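Local structure of 6-carboxyhexanoate--CoA ligase (Aquifex aeolicus, 5TVA) at residues Leu3-Met8 with Gly19-Val24; Met8-Asn13 with Asn38-Phe43; Thr136-Trp141 with Gln233-Ile238. The protein belongs to the BioW family of CoA ligases and holds coenzyme A and adenosine monophosphate in adjoining pockets. All coordinates share one frame; numbering follows the deposited sequence.

Contact 1. Residues Leu3-Met8 with Gly19-Val24. With COA (coenzyme A), chain D.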
loop_
_atom_site.group_PDB
_atom_site.type_symbol
_atom_site.label_atom_id
_atom_site.label_comp_id
_atom_site.label_asym_id
_atom_site.label_seq_id
_atom_site.Cartn_x
_atom_site.Cartn_y
_atom_site.Cartn_z
ATOM N N LEU A 3 23.300 5.343 1.727
ATOM C CA LEU A 3 21.971 5.449 1.152
ATOM C C LEU A 3 21.294 6.723 1.633
ATOM O O LEU A 3 21.517 7.183 2.759
ATOM C CB LEU A 3 21.100 4.251 1.527
ATOM C CG LEU A 3 21.360 2.893 0.893
ATOM C CD1 LEU A 3 20.359 1.893 1.482
ATOM C CD2 LEU A 3 21.276 2.930 -0.649
ATOM N N PHE A 4 20.450 7.277 0.767
ATOM C CA PHE A 4 19.635 8.439 1.089
ATOM C C PHE A 4 18.179 8.112 0.781
ATOM O O PHE A 4 17.865 7.583 -0.293
ATOM C CB PHE A 4 20.095 9.675 0.299
ATOM C CG PHE A 4 21.459 10.175 0.689
ATOM C CD1 PHE A 4 22.603 9.587 0.163
ATOM C CD2 PHE A 4 21.603 11.247 1.575
ATOM C CE1 PHE A 4 23.867 10.044 0.517
ATOM C CE2 PHE A 4 22.870 11.715 1.938
ATOM C CZ PHE A 4 24.002 11.110 1.406
ATOM N N SER A 5 17.302 8.412 1.724
ATOM C CA SER A 5 15.868 8.279 1.526
ATOM C C SER A 5 15.337 9.596 0.968
ATOM O O SER A 5 15.640 10.660 1.509
ATOM C CB SER A 5 15.199 7.937 2.858
ATOM O OG SER A 5 13.841 8.309 2.872
ATOM N N VAL A 6 14.583 9.529 -0.130
ATOM C CA VAL A 6 14.060 10.720 -0.802
ATOM C C VAL A 6 12.547 10.636 -0.790
ATOM O O VAL A 6 11.967 9.819 -1.516
ATOM C CB VAL A 6 14.575 10.850 -2.237
ATOM C CG1 VAL A 6 14.055 12.141 -2.860
ATOM C CG2 VAL A 6 16.080 10.816 -2.253
ATOM N N ARG A 7 11.899 11.484 0.008
ATOM C CA ARG A 7 10.447 11.435 0.168
ATOM C C ARG A 7 9.816 12.699 -0.383
ATOM O O ARG A 7 10.201 13.801 0.013
ATOM C CB ARG A 7 10.034 11.277 1.635
ATOM C CG ARG A 7 10.271 9.899 2.223
ATOM C CD ARG A 7 9.933 9.878 3.738
ATOM N NE ARG A 7 11.040 10.417 4.530
ATOM C CZ ARG A 7 11.002 10.693 5.844
ATOM N NH1 ARG A 7 9.892 10.500 6.555
ATOM N NH2 ARG A 7 12.087 11.168 6.452
ATOM N N MET A 8 8.816 12.531 -1.253
ATOM C CA MET A 8 8.097 13.639 -1.866
ATOM C C MET A 8 6.611 13.501 -1.582
ATOM O O MET A 8 6.056 12.406 -1.669
ATOM C CB MET A 8 8.345 13.664 -3.383
ATOM C CG MET A 8 7.621 14.797 -4.173
ATOM S SD MET A 8 5.868 14.512 -4.575
ATOM C CE MET A 8 5.990 13.093 -5.667
ATOM N N GLY A 19 2.676 11.451 -4.163
ATOM C CA GLY A 19 3.585 11.091 -3.089
ATOM C C GLY A 19 4.369 9.848 -3.455
ATOM O O GLY A 19 3.816 8.914 -4.040
ATOM N N ALA A 20 5.656 9.825 -3.129
ATOM C CA ALA A 20 6.519 8.736 -3.562
ATOM C C ALA A 20 7.800 8.820 -2.753
ATOM O O ALA A 20 8.149 9.881 -2.233
ATOM C CB ALA A 20 6.831 8.818 -5.073
ATOM N N GLU A 21 8.508 7.700 -2.686
ATOM C CA GLU A 21 9.783 7.619 -1.998
ATOM C C GLU A 21 10.757 6.810 -2.837
ATOM O O GLU A 21 10.368 5.826 -3.482
ATOM C CB GLU A 21 9.631 6.986 -0.599
ATOM C CG GLU A 21 10.950 6.786 0.147
ATOM C CD GLU A 21 10.733 6.466 1.635
ATOM O OE1 GLU A 21 9.564 6.367 2.063
ATOM O OE2 GLU A 21 11.737 6.355 2.376
ATOM N N ARG A 22 12.015 7.255 -2.851
ATOM C CA ARG A 22 13.126 6.528 -3.448
ATOM C C ARG A 22 14.270 6.450 -2.441
ATOM O O ARG A 22 14.546 7.417 -1.727
ATOM C CB ARG A 22 13.617 7.218 -4.734
ATOM C CG ARG A 22 12.524 7.393 -5.781
ATOM C CD ARG A 22 12.281 6.111 -6.572
ATOM N NE ARG A 22 11.237 6.327 -7.589
ATOM C CZ ARG A 22 9.936 6.141 -7.376
ATOM N NH1 ARG A 22 9.505 5.696 -6.193
ATOM N NH2 ARG A 22 9.066 6.371 -8.349
ATOM N N ILE A 23 14.951 5.309 -2.397
ATOM C CA ILE A 23 16.092 5.111 -1.515
ATOM C C ILE A 23 17.237 4.685 -2.408
ATOM O O ILE A 23 17.186 3.605 -3.003
ATOM C CB ILE A 23 15.821 4.051 -0.434
ATOM C CG1 ILE A 23 14.527 4.366 0.294
ATOM C CG2 ILE A 23 16.996 3.951 0.508
ATOM C CD1 ILE A 23 14.099 3.290 1.260
ATOM N N VAL A 24 18.268 5.524 -2.510
ATOM C CA VAL A 24 19.291 5.354 -3.535
ATOM C C VAL A 24 20.657 5.752 -2.986
ATOM O O VAL A 24 20.772 6.438 -1.962
ATOM C CB VAL A 24 18.976 6.181 -4.812
ATOM C CG1 VAL A 24 17.617 5.796 -5.390
ATOM C CG2 VAL A 24 19.018 7.681 -4.523
HETATM N N1A COA D . -1.795 10.672 1.737
HETATM C C2A COA D . -2.342 11.771 2.278
HETATM N N3A COA D . -1.611 12.649 2.953
HETATM C C4A COA D . -0.293 12.443 3.139
HETATM C C5A COA D . 0.315 11.309 2.594
HETATM C C6A COA D . -0.509 10.413 1.867
HETATM N N6A COA D . 0.110 9.159 1.271
HETATM N N7A COA D . 1.615 11.339 2.893
HETATM C C8A COA D . 1.841 12.430 3.599
HETATM N N9A COA D . 0.706 13.123 3.726
HETATM C C1B COA D . 0.690 14.357 4.564
HETATM C C2B COA D . -0.278 15.105 4.899
HETATM O O2B COA D . -1.497 14.398 5.295
HETATM C C3B COA D . 0.511 15.532 6.314
HETATM O O3B COA D . 0.495 14.346 7.153
HETATM P P3B COA D . -0.374 14.053 8.560
HETATM O O7A COA D . 0.577 13.383 9.505
HETATM O O8A COA D . -0.935 15.296 9.182
HETATM O O9A COA D . -1.515 13.104 8.304
HETATM C C4B COA D . 1.718 15.850 5.939
HETATM O O4B COA D . 1.859 15.361 4.460
HETATM C C5B COA D . 2.905 15.213 6.809
HETATM O O5B COA D . 3.132 13.894 6.446
HETATM P P1A COA D . 4.630 13.146 6.441
HETATM O O1A COA D . 4.560 11.890 7.320
HETATM O O2A COA D . 5.747 14.053 6.897
HETATM O O3A COA D . 4.912 12.634 4.902
HETATM P P2A COA D . 6.405 12.336 4.179
HETATM O O4A COA D . 6.939 13.701 3.726
HETATM O O5A COA D . 7.414 11.770 5.191
HETATM O O6A COA D . 6.133 11.306 2.868
HETATM C CBP COA D . 5.024 9.407 1.512
HETATM C CCP COA D . 5.250 10.140 2.930
HETATM C CDP COA D . 4.118 10.287 0.611
HETATM C CEP COA D . 6.366 9.358 0.749
HETATM C CAP COA D . 4.389 7.924 1.720
HETATM O OAP COA D . 3.021 7.894 1.556
HETATM C C9P COA D . 4.931 6.815 0.775
HETATM O O9P COA D . 5.870 6.115 1.089
HETATM N N8P COA D . 4.307 6.577 -0.524
HETATM C C7P COA D . 4.825 5.533 -1.466
HETATM C C6P COA D . 3.811 4.432 -1.742
HETATM C C5P COA D . 2.485 4.905 -2.435
HETATM O O5P COA D . 1.884 5.834 -2.047
HETATM N N4P COA D . 1.990 4.125 -3.598
HETATM C C3P COA D . 0.723 4.574 -4.309
HETATM C C2P COA D . 0.235 3.422 -5.196
HETATM S S1P COA D . 0.123 1.986 -4.085
#
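Ser5 and Glu21 meet diagonally across the antiparallel hairpin of Leu3-Met8 and Gly19-Val24, on one face of the sheet, and a side-chain bond joins them: Ser5 OG donates to Glu21 OE2 at 2.9 Å, coming from above the carboxylate plane (43° out of it). OG lies roughly anti to the backbone N (chi1 156°), which carries it toward the extended Glu21 chain. Arg7, directly opposite Glu21 in a non-hydrogen-bonded pair, runs alongside it in the same direction. Here the contact is aliphatic, Arg7 CG against Glu21 CD at 3.5 Å, while the charged atoms stay further apart, Arg7 NE and Glu21 OE2 being 4.7 Å from each other. The guanidinium instead sends NH1 to within 3.1 Å of O5A of coenzyme A, and NH2 forms a salt bridge with Glu51. Glu21 OE1 is held by the backbone N of His138, so each oxygen of this buried carboxylate has a donor.

Three reciprocal backbone pairs, Phe4-Val24, Val6-Arg22 and Met8-Ala20, set this register. At the ligand end Gly19 CA lies 3.8 Å from CDP of coenzyme A.

The hairpin illustrates how a two-faced sheet serves two neighbours: helix 29-37 lays Leu36 on Val6, Met8 and Ala20, Leu237 of strand 236-239 meets Leu3 and Ile23 across the other face, and strand 45-52 flanks strand 3-12.

Contact 2. Residues Met8-Asn13 with Asn38-Phe43. With COA (coenzyme A), chain D.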
loop_
_atom_site.group_PDB
_atom_site.type_symbol
_atom_site.label_atom_id
_atom_site.label_comp_id
_atom_site.label_asym_id
_atom_site.label_seq_id
_atom_site.Cartn_x
_atom_site.Cartn_y
_atom_site.Cartn_z
ATOM N N MET A 8 8.816 12.531 -1.253
ATOM C CA MET A 8 8.097 13.639 -1.866
ATOM C C MET A 8 6.611 13.501 -1.582
ATOM O O MET A 8 6.056 12.406 -1.669
ATOM C CB MET A 8 8.345 13.664 -3.383
ATOM C CG MET A 8 7.621 14.797 -4.173
ATOM S SD MET A 8 5.868 14.512 -4.575
ATOM C CE MET A 8 5.990 13.093 -5.667
ATOM N N ARG A 9 5.971 14.613 -1.236
ATOM C CA ARG A 9 4.518 14.723 -1.205
ATOM C C ARG A 9 4.130 16.040 -1.861
ATOM O O ARG A 9 4.892 17.012 -1.815
ATOM C CB ARG A 9 3.981 14.679 0.218
ATOM C CG ARG A 9 4.371 15.903 1.037
ATOM C CD ARG A 9 3.938 15.752 2.472
ATOM N NE ARG A 9 3.948 17.023 3.188
ATOM C CZ ARG A 9 4.923 17.394 4.013
ATOM N NH1 ARG A 9 5.954 16.583 4.225
ATOM N NH2 ARG A 9 4.873 18.565 4.621
ATOM N N ALA A 10 2.950 16.067 -2.486
ATOM C CA ALA A 10 2.487 17.255 -3.204
ATOM C C ALA A 10 0.988 17.417 -3.016
ATOM O O ALA A 10 0.249 16.429 -2.986
ATOM C CB ALA A 10 2.820 17.192 -4.700
ATOM N N GLN A 11 0.553 18.666 -2.858
ATOM C CA GLN A 11 -0.839 19.024 -2.640
ATOM C C GLN A 11 -1.332 19.920 -3.768
ATOM O O GLN A 11 -0.550 20.578 -4.463
ATOM C CB GLN A 11 -1.051 19.758 -1.298
ATOM C CG GLN A 11 -1.003 18.856 -0.094
ATOM C CD GLN A 11 -1.247 19.598 1.200
ATOM O OE1 GLN A 11 -0.974 20.801 1.306
ATOM N NE2 GLN A 11 -1.779 18.887 2.197
ATOM N N LYS A 12 -2.649 19.944 -3.931
ATOM C CA LYS A 12 -3.313 20.887 -4.819
ATOM C C LYS A 12 -4.650 21.231 -4.189
ATOM O O LYS A 12 -5.444 20.330 -3.901
ATOM C CB LYS A 12 -3.504 20.318 -6.223
ATOM C CG LYS A 12 -3.469 21.408 -7.269
ATOM C CD LYS A 12 -4.506 21.210 -8.372
ATOM C CE LYS A 12 -4.655 22.467 -9.247
ATOM N NZ LYS A 12 -6.079 22.720 -9.659
ATOM N N ASN A 13 -4.883 22.524 -3.956
ATOM C CA ASN A 13 -6.099 22.999 -3.301
ATOM C C ASN A 13 -6.290 22.328 -1.949
ATOM O O ASN A 13 -7.401 21.942 -1.587
ATOM C CB ASN A 13 -7.338 22.778 -4.178
ATOM C CG ASN A 13 -7.208 23.398 -5.562
ATOM O OD1 ASN A 13 -7.376 22.719 -6.579
ATOM N ND2 ASN A 13 -6.922 24.691 -5.607
ATOM N N ASN A 38 9.241 15.798 -10.873
ATOM C CA ASN A 38 8.468 15.761 -12.110
ATOM C C ASN A 38 7.204 14.931 -11.979
ATOM O O ASN A 38 6.418 14.898 -12.929
ATOM C CB ASN A 38 9.332 15.194 -13.248
ATOM C CG ASN A 38 8.716 15.432 -14.634
ATOM O OD1 ASN A 38 8.493 16.567 -15.027
ATOM N ND2 ASN A 38 8.414 14.366 -15.346
ATOM N N ARG A 39 6.988 14.271 -10.818
ATOM C CA ARG A 39 5.926 13.264 -10.730
ATOM C C ARG A 39 4.520 13.844 -10.828
ATOM O O ARG A 39 3.721 13.325 -11.623
ATOM C CB ARG A 39 6.091 12.425 -9.452
ATOM C CG ARG A 39 5.048 11.277 -9.321
ATOM C CD ARG A 39 5.325 10.372 -8.102
ATOM N NE ARG A 39 4.338 9.300 -7.911
ATOM C CZ ARG A 39 4.454 8.082 -8.446
ATOM N NH1 ARG A 39 5.491 7.796 -9.227
ATOM N NH2 ARG A 39 3.537 7.149 -8.211
ATOM N N PRO A 40 4.114 14.830 -10.036
ATOM C CA PRO A 40 2.742 15.331 -10.192
ATOM C C PRO A 40 2.600 16.292 -11.368
ATOM O O PRO A 40 3.513 17.047 -11.700
ATOM C CB PRO A 40 2.462 16.043 -8.863
ATOM C CG PRO A 40 3.796 16.437 -8.360
ATOM C CD PRO A 40 4.804 15.446 -8.883
ATOM N N LYS A 41 1.410 16.276 -11.975
ATOM C CA LYS A 41 1.118 17.159 -13.106
ATOM C C LYS A 41 0.895 18.596 -12.643
ATOM O O LYS A 41 1.538 19.536 -13.136
ATOM C CB LYS A 41 -0.112 16.645 -13.881
ATOM C CG LYS A 41 -0.008 15.243 -14.502
ATOM C CD LYS A 41 1.510 14.853 -14.660
ATOM C CE LYS A 41 2.378 15.672 -15.692
ATOM N NZ LYS A 41 3.837 15.707 -15.288
ATOM N N GLU A 42 -0.030 18.785 -11.707
ATOM C CA GLU A 42 -0.360 20.086 -11.137
ATOM C C GLU A 42 -0.223 19.976 -9.628
ATOM O O GLU A 42 -0.595 18.954 -9.059
ATOM C CB GLU A 42 -1.801 20.512 -11.510
ATOM C CG GLU A 42 -2.048 22.021 -11.650
ATOM C CD GLU A 42 -0.904 22.748 -12.339
ATOM O OE1 GLU A 42 -0.269 23.615 -11.680
ATOM O OE2 GLU A 42 -0.652 22.465 -13.538
ATOM N N PHE A 43 0.315 21.016 -8.985
ATOM C CA PHE A 43 0.395 21.092 -7.534
ATOM C C PHE A 43 0.634 22.541 -7.164
ATOM O O PHE A 43 1.241 23.286 -7.929
ATOM C CB PHE A 43 1.524 20.222 -6.970
ATOM C CG PHE A 43 2.910 20.644 -7.416
ATOM C CD1 PHE A 43 3.459 20.162 -8.610
ATOM C CD2 PHE A 43 3.667 21.507 -6.634
ATOM C CE1 PHE A 43 4.748 20.539 -9.018
ATOM C CE2 PHE A 43 4.950 21.900 -7.037
ATOM C CZ PHE A 43 5.494 21.415 -8.230
HETATM N N1A COA D . -1.795 10.672 1.737
HETATM C C2A COA D . -2.342 11.771 2.278
HETATM N N3A COA D . -1.611 12.649 2.953
HETATM C C4A COA D . -0.293 12.443 3.139
HETATM C C5A COA D . 0.315 11.309 2.594
HETATM C C6A COA D . -0.509 10.413 1.867
HETATM N N6A COA D . 0.110 9.159 1.271
HETATM N N7A COA D . 1.615 11.339 2.893
HETATM C C8A COA D . 1.841 12.430 3.599
HETATM N N9A COA D . 0.706 13.123 3.726
HETATM C C1B COA D . 0.690 14.357 4.564
HETATM C C2B COA D . -0.278 15.105 4.899
HETATM O O2B COA D . -1.497 14.398 5.295
HETATM C C3B COA D . 0.511 15.532 6.314
HETATM O O3B COA D . 0.495 14.346 7.153
HETATM P P3B COA D . -0.374 14.053 8.560
HETATM O O7A COA D . 0.577 13.383 9.505
HETATM O O8A COA D . -0.935 15.296 9.182
HETATM O O9A COA D . -1.515 13.104 8.304
HETATM C C4B COA D . 1.718 15.850 5.939
HETATM O O4B COA D . 1.859 15.361 4.460
HETATM C C5B COA D . 2.905 15.213 6.809
HETATM O O5B COA D . 3.132 13.894 6.446
HETATM P P1A COA D . 4.630 13.146 6.441
HETATM O O1A COA D . 4.560 11.890 7.320
HETATM O O2A COA D . 5.747 14.053 6.897
HETATM O O3A COA D . 4.912 12.634 4.902
HETATM P P2A COA D . 6.405 12.336 4.179
HETATM O O4A COA D . 6.939 13.701 3.726
HETATM O O5A COA D . 7.414 11.770 5.191
HETATM O O6A COA D . 6.133 11.306 2.868
HETATM C CBP COA D . 5.024 9.407 1.512
HETATM C CCP COA D . 5.250 10.140 2.930
HETATM C CDP COA D . 4.118 10.287 0.611
HETATM C CEP COA D . 6.366 9.358 0.749
HETATM C CAP COA D . 4.389 7.924 1.720
HETATM O OAP COA D . 3.021 7.894 1.556
HETATM C C9P COA D . 4.931 6.815 0.775
HETATM O O9P COA D . 5.870 6.115 1.089
HETATM N N8P COA D . 4.307 6.577 -0.524
HETATM C C7P COA D . 4.825 5.533 -1.466
HETATM C C6P COA D . 3.811 4.432 -1.742
HETATM C C5P COA D . 2.485 4.905 -2.435
HETATM O O5P COA D . 1.884 5.834 -2.047
HETATM N N4P COA D . 1.990 4.125 -3.598
HETATM C C3P COA D . 0.723 4.574 -4.309
HETATM C C2P COA D . 0.235 3.422 -5.196
HETATM S S1P COA D . 0.123 1.986 -4.085
#
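Met8 and Ala10 project from strand 3-12 onto Arg39, Pro40 and Phe43, in the loop that completes a beta-alpha-beta crossover: strand 15-25 leads through helix 29-37 and this loop to the parallel strand 45-52, with strand 3-12 lying between the two. No hydrogen bond joins Met8-Asn13 to Asn38-Phe43, although the next residue, Asp44, bonds to Gln11 and Asn13. The case shows how a crossover connection can be seated on a strand largely by apolar contacts.

The close-packed part is at the start of the strand segment. The Met8 chain bends at chi2 (-80°) and again at chi3, so its methyl CE swings round to cross the aliphatic stem of Arg39, 3.7 Å from Arg39 CD. That stem is fully extended from CG to NE and takes the guanidinium onward to a salt bridge with Asp162. Ala10 CB settles between two loop residues, 3.9 Å from Pro40 CG and 4.0 Å from Phe43 CB. Pro40 is also covered by Met46 of strand 45-52.

Toward Lys12 the character changes. Lys12 CE crosses Glu42 CG at 3.6 Å, yet this is contact between methylenes: Lys12 NZ and Glu42 OE1 remain 6.2 Å apart, and NZ makes a weak bond to OD1 of its neighbour Asn13. Glu42 is exposed, and the Phe43 ring leads away from the strand.

Across the strand from the loop, Arg9 reaches coenzyme A. C4B of the ligand sits over one face of the guanidinium, offset toward its rim, while Arg9 NH1 donates to O4A at 3.1 Å, with that oxygen in the guanidinium plane.

Contact 3. Residues Thr136-Trp141 with Gln233-Ile238. With AMP (adenosine monophosphate), chain C.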
loop_
_atom_site.group_PDB
_atom_site.type_symbol
_atom_site.label_atom_id
_atom_site.label_comp_id
_atom_site.label_asym_id
_atom_site.label_seq_id
_atom_site.Cartn_x
_atom_site.Cartn_y
_atom_site.Cartn_z
ATOM N N THR A 136 2.705 3.195 5.637
ATOM C CA THR A 136 3.927 2.453 5.351
ATOM C C THR A 136 4.878 3.351 4.574
ATOM O O THR A 136 4.480 3.945 3.566
ATOM C CB THR A 136 3.609 1.203 4.527
ATOM O OG1 THR A 136 2.670 0.374 5.218
ATOM C CG2 THR A 136 4.871 0.419 4.214
ATOM N N ILE A 137 6.130 3.469 5.042
ATOM C CA ILE A 137 7.145 4.316 4.409
ATOM C C ILE A 137 8.486 3.604 4.492
ATOM O O ILE A 137 8.588 2.488 5.010
ATOM C CB ILE A 137 7.245 5.735 5.027
ATOM C CG1 ILE A 137 7.652 5.708 6.504
ATOM C CG2 ILE A 137 5.919 6.546 4.849
ATOM C CD1 ILE A 137 8.186 7.071 6.971
ATOM N N HIS A 138 9.520 4.250 3.946
ATOM C CA HIS A 138 10.906 3.778 4.071
ATOM C C HIS A 138 11.077 2.392 3.459
ATOM O O HIS A 138 11.678 1.488 4.051
ATOM C CB HIS A 138 11.374 3.781 5.529
ATOM C CG HIS A 138 11.666 5.142 6.071
ATOM N ND1 HIS A 138 11.894 6.237 5.265
ATOM C CD2 HIS A 138 11.800 5.582 7.343
ATOM C CE1 HIS A 138 12.140 7.295 6.017
ATOM N NE2 HIS A 138 12.093 6.922 7.284
ATOM N N PHE A 139 10.529 2.233 2.261
ATOM C CA PHE A 139 10.667 1.020 1.470
ATOM C C PHE A 139 10.938 1.432 0.032
ATOM O O PHE A 139 10.483 2.490 -0.410
ATOM C CB PHE A 139 9.398 0.142 1.550
ATOM C CG PHE A 139 8.220 0.756 0.890
ATOM C CD1 PHE A 139 7.979 0.550 -0.493
ATOM C CD2 PHE A 139 7.362 1.568 1.605
ATOM C CE1 PHE A 139 6.904 1.161 -1.136
ATOM C CE2 PHE A 139 6.279 2.155 0.988
ATOM C CZ PHE A 139 6.051 1.959 -0.413
ATOM N N ASP A 140 11.679 0.593 -0.694
ATOM C CA ASP A 140 11.894 0.792 -2.124
ATOM C C ASP A 140 12.406 -0.509 -2.727
ATOM O O ASP A 140 12.956 -1.366 -2.019
ATOM C CB ASP A 140 12.879 1.945 -2.390
ATOM C CG ASP A 140 12.805 2.480 -3.840
ATOM O OD1 ASP A 140 11.904 2.061 -4.603
ATOM O OD2 ASP A 140 13.627 3.360 -4.184
ATOM N N TRP A 141 12.178 -0.664 -4.036
ATOM C CA TRP A 141 12.881 -1.688 -4.810
ATOM C C TRP A 141 14.372 -1.385 -4.816
ATOM O O TRP A 141 14.783 -0.259 -5.099
ATOM C CB TRP A 141 12.385 -1.747 -6.273
ATOM C CG TRP A 141 10.956 -2.151 -6.453
ATOM C CD1 TRP A 141 9.910 -1.335 -6.748
ATOM C CD2 TRP A 141 10.414 -3.466 -6.317
ATOM N NE1 TRP A 141 8.747 -2.059 -6.803
ATOM C CE2 TRP A 141 9.032 -3.373 -6.551
ATOM C CE3 TRP A 141 10.962 -4.714 -5.997
ATOM C CZ2 TRP A 141 8.184 -4.485 -6.506
ATOM C CZ3 TRP A 141 10.122 -5.820 -5.952
ATOM C CH2 TRP A 141 8.749 -5.698 -6.208
ATOM N N GLN A 233 9.378 3.062 10.402
ATOM C CA GLN A 233 10.750 3.434 10.714
ATOM C C GLN A 233 11.792 2.523 10.069
ATOM O O GLN A 233 12.865 2.993 9.700
ATOM C CB GLN A 233 10.961 3.463 12.245
ATOM C CG GLN A 233 10.072 4.493 12.963
ATOM C CD GLN A 233 10.415 4.716 14.462
ATOM O OE1 GLN A 233 11.291 4.060 15.042
ATOM N NE2 GLN A 233 9.704 5.647 15.082
ATOM N N LYS A 234 11.540 1.230 9.938
ATOM C CA LYS A 234 12.593 0.368 9.423
ATOM C C LYS A 234 12.777 0.584 7.910
ATOM O O LYS A 234 11.815 0.808 7.172
ATOM C CB LYS A 234 12.272 -1.087 9.744
ATOM C CG LYS A 234 13.392 -2.051 9.391
ATOM C CD LYS A 234 13.128 -3.436 9.950
ATOM C CE LYS A 234 14.023 -4.470 9.285
ATOM N NZ LYS A 234 15.462 -4.137 9.412
ATOM N N VAL A 235 14.027 0.560 7.457
ATOM C CA VAL A 235 14.376 0.865 6.075
ATOM C C VAL A 235 14.641 -0.450 5.358
ATOM O O VAL A 235 15.555 -1.199 5.735
ATOM C CB VAL A 235 15.588 1.810 5.988
ATOM C CG1 VAL A 235 15.980 2.041 4.531
ATOM C CG2 VAL A 235 15.271 3.142 6.643
ATOM N N VAL A 236 13.827 -0.741 4.345
ATOM C CA VAL A 236 13.843 -2.023 3.648
ATOM C C VAL A 236 13.992 -1.792 2.151
ATOM O O VAL A 236 13.175 -1.092 1.545
ATOM C CB VAL A 236 12.568 -2.830 3.927
ATOM C CG1 VAL A 236 12.570 -4.099 3.102
ATOM C CG2 VAL A 236 12.475 -3.144 5.396
ATOM N N LEU A 237 15.026 -2.383 1.559
ATOM C CA LEU A 237 15.155 -2.508 0.115
ATOM C C LEU A 237 14.674 -3.891 -0.295
ATOM O O LEU A 237 15.047 -4.887 0.326
ATOM C CB LEU A 237 16.599 -2.320 -0.346
ATOM C CG LEU A 237 17.279 -1.001 -0.001
ATOM C CD1 LEU A 237 18.660 -1.008 -0.577
ATOM C CD2 LEU A 237 16.483 0.172 -0.541
ATOM N N ILE A 238 13.865 -3.949 -1.348
ATOM C CA ILE A 238 13.264 -5.188 -1.824
ATOM C C ILE A 238 13.930 -5.581 -3.130
ATOM O O ILE A 238 14.019 -4.767 -4.056
ATOM C CB ILE A 238 11.751 -5.037 -2.009
ATOM C CG1 ILE A 238 11.134 -4.625 -0.673
ATOM C CG2 ILE A 238 11.175 -6.326 -2.554
ATOM C CD1 ILE A 238 9.835 -3.879 -0.816
HETATM P P AMP C . -3.081 5.030 -3.185
HETATM O O1P AMP C . -2.251 3.765 -3.209
HETATM O O2P AMP C . -2.180 6.246 -3.113
HETATM O O3P AMP C . -4.253 5.110 -4.156
HETATM O "O5'" AMP C . -3.856 5.024 -1.786
HETATM C "C5'" AMP C . -5.004 4.209 -1.554
HETATM C "C4'" AMP C . -5.490 4.399 -0.135
HETATM O "O4'" AMP C . -4.593 3.694 0.764
HETATM C "C3'" AMP C . -5.497 5.854 0.338
HETATM O "O3'" AMP C . -6.751 6.485 0.152
HETATM C "C2'" AMP C . -5.073 5.786 1.797
HETATM O "O2'" AMP C . -6.208 5.612 2.633
HETATM C "C1'" AMP C . -4.221 4.515 1.841
HETATM N N9 AMP C . -2.769 4.787 1.734
HETATM C C8 AMP C . -2.158 5.618 0.868
HETATM N N7 AMP C . -0.811 5.632 1.067
HETATM C C5 AMP C . -0.526 4.796 2.083
HETATM C C6 AMP C . 0.690 4.314 2.792
HETATM N N6 AMP C . 1.929 4.751 2.475
HETATM N N1 AMP C . 0.517 3.417 3.802
HETATM C C2 AMP C . -0.698 2.974 4.156
HETATM N N3 AMP C . -1.834 3.365 3.553
HETATM C C4 AMP C . -1.824 4.247 2.524
#
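Phe139, Asp140 and Trp141 pair in parallel with Val236, Leu237 and Ile238, the short strand axes 4.6 Å apart and inclined by 24°, and the hydrogen bonds pass to and fro: Val236 N to His138 O, Asp140 N to Val236 O, and Ile238 N to Asp140 O at 2.8 Å. Just before the strand, His138 has a left-handed backbone conformation. Its CB packs 3.4 Å from Lys234 O and beside Val235 CG2, while Ile137 CD1 lies 3.8 Å above the centre of the imidazole ring. At the far end Trp141 crosses Ile238 obliquely, with CZ3 of the indole 3.6 Å from Ile238 CG2; the indole NE1 bonds to Val161 O. The Asp140 carboxylate makes a salt bridge with Arg144 and accepts the backbone N of Ile23.

Upstream, Thr136 hydrogen-bonds the base of adenosine monophosphate through its main chain: Thr136 N donates to N1 at 2.9 Å and the base amino N6 donates to Thr136 O at 2.9 Å. Met112 O and Gly114 O also bond the nucleotide. As a worked example of recognition through the backbone, this donor-acceptor pattern matches adenine and is consistent with selection for that base.

In the fold
From the N terminus, strand 3-12 turns back at residues 13-14 into strand 15-25, and contact 1 closes that hairpin across the 10 residues between its segments. Contact 2 starts at Met8, where contact 1's first segment ends, and closes a loop of 24 residues holding the second hairpin strand and helix 29-37. The two contacts therefore cross, tying hairpin and crossover loop to one strand, and both reach coenzyme A. Contact 3 follows in series: it spans 91 residues and sets the C-terminal strand beside 139-141 in the parallel sheet. Its centre is about 9 Å from that of contact 1, where the two sheets meet; contact 2, about 22 Å away between centres, does not touch it.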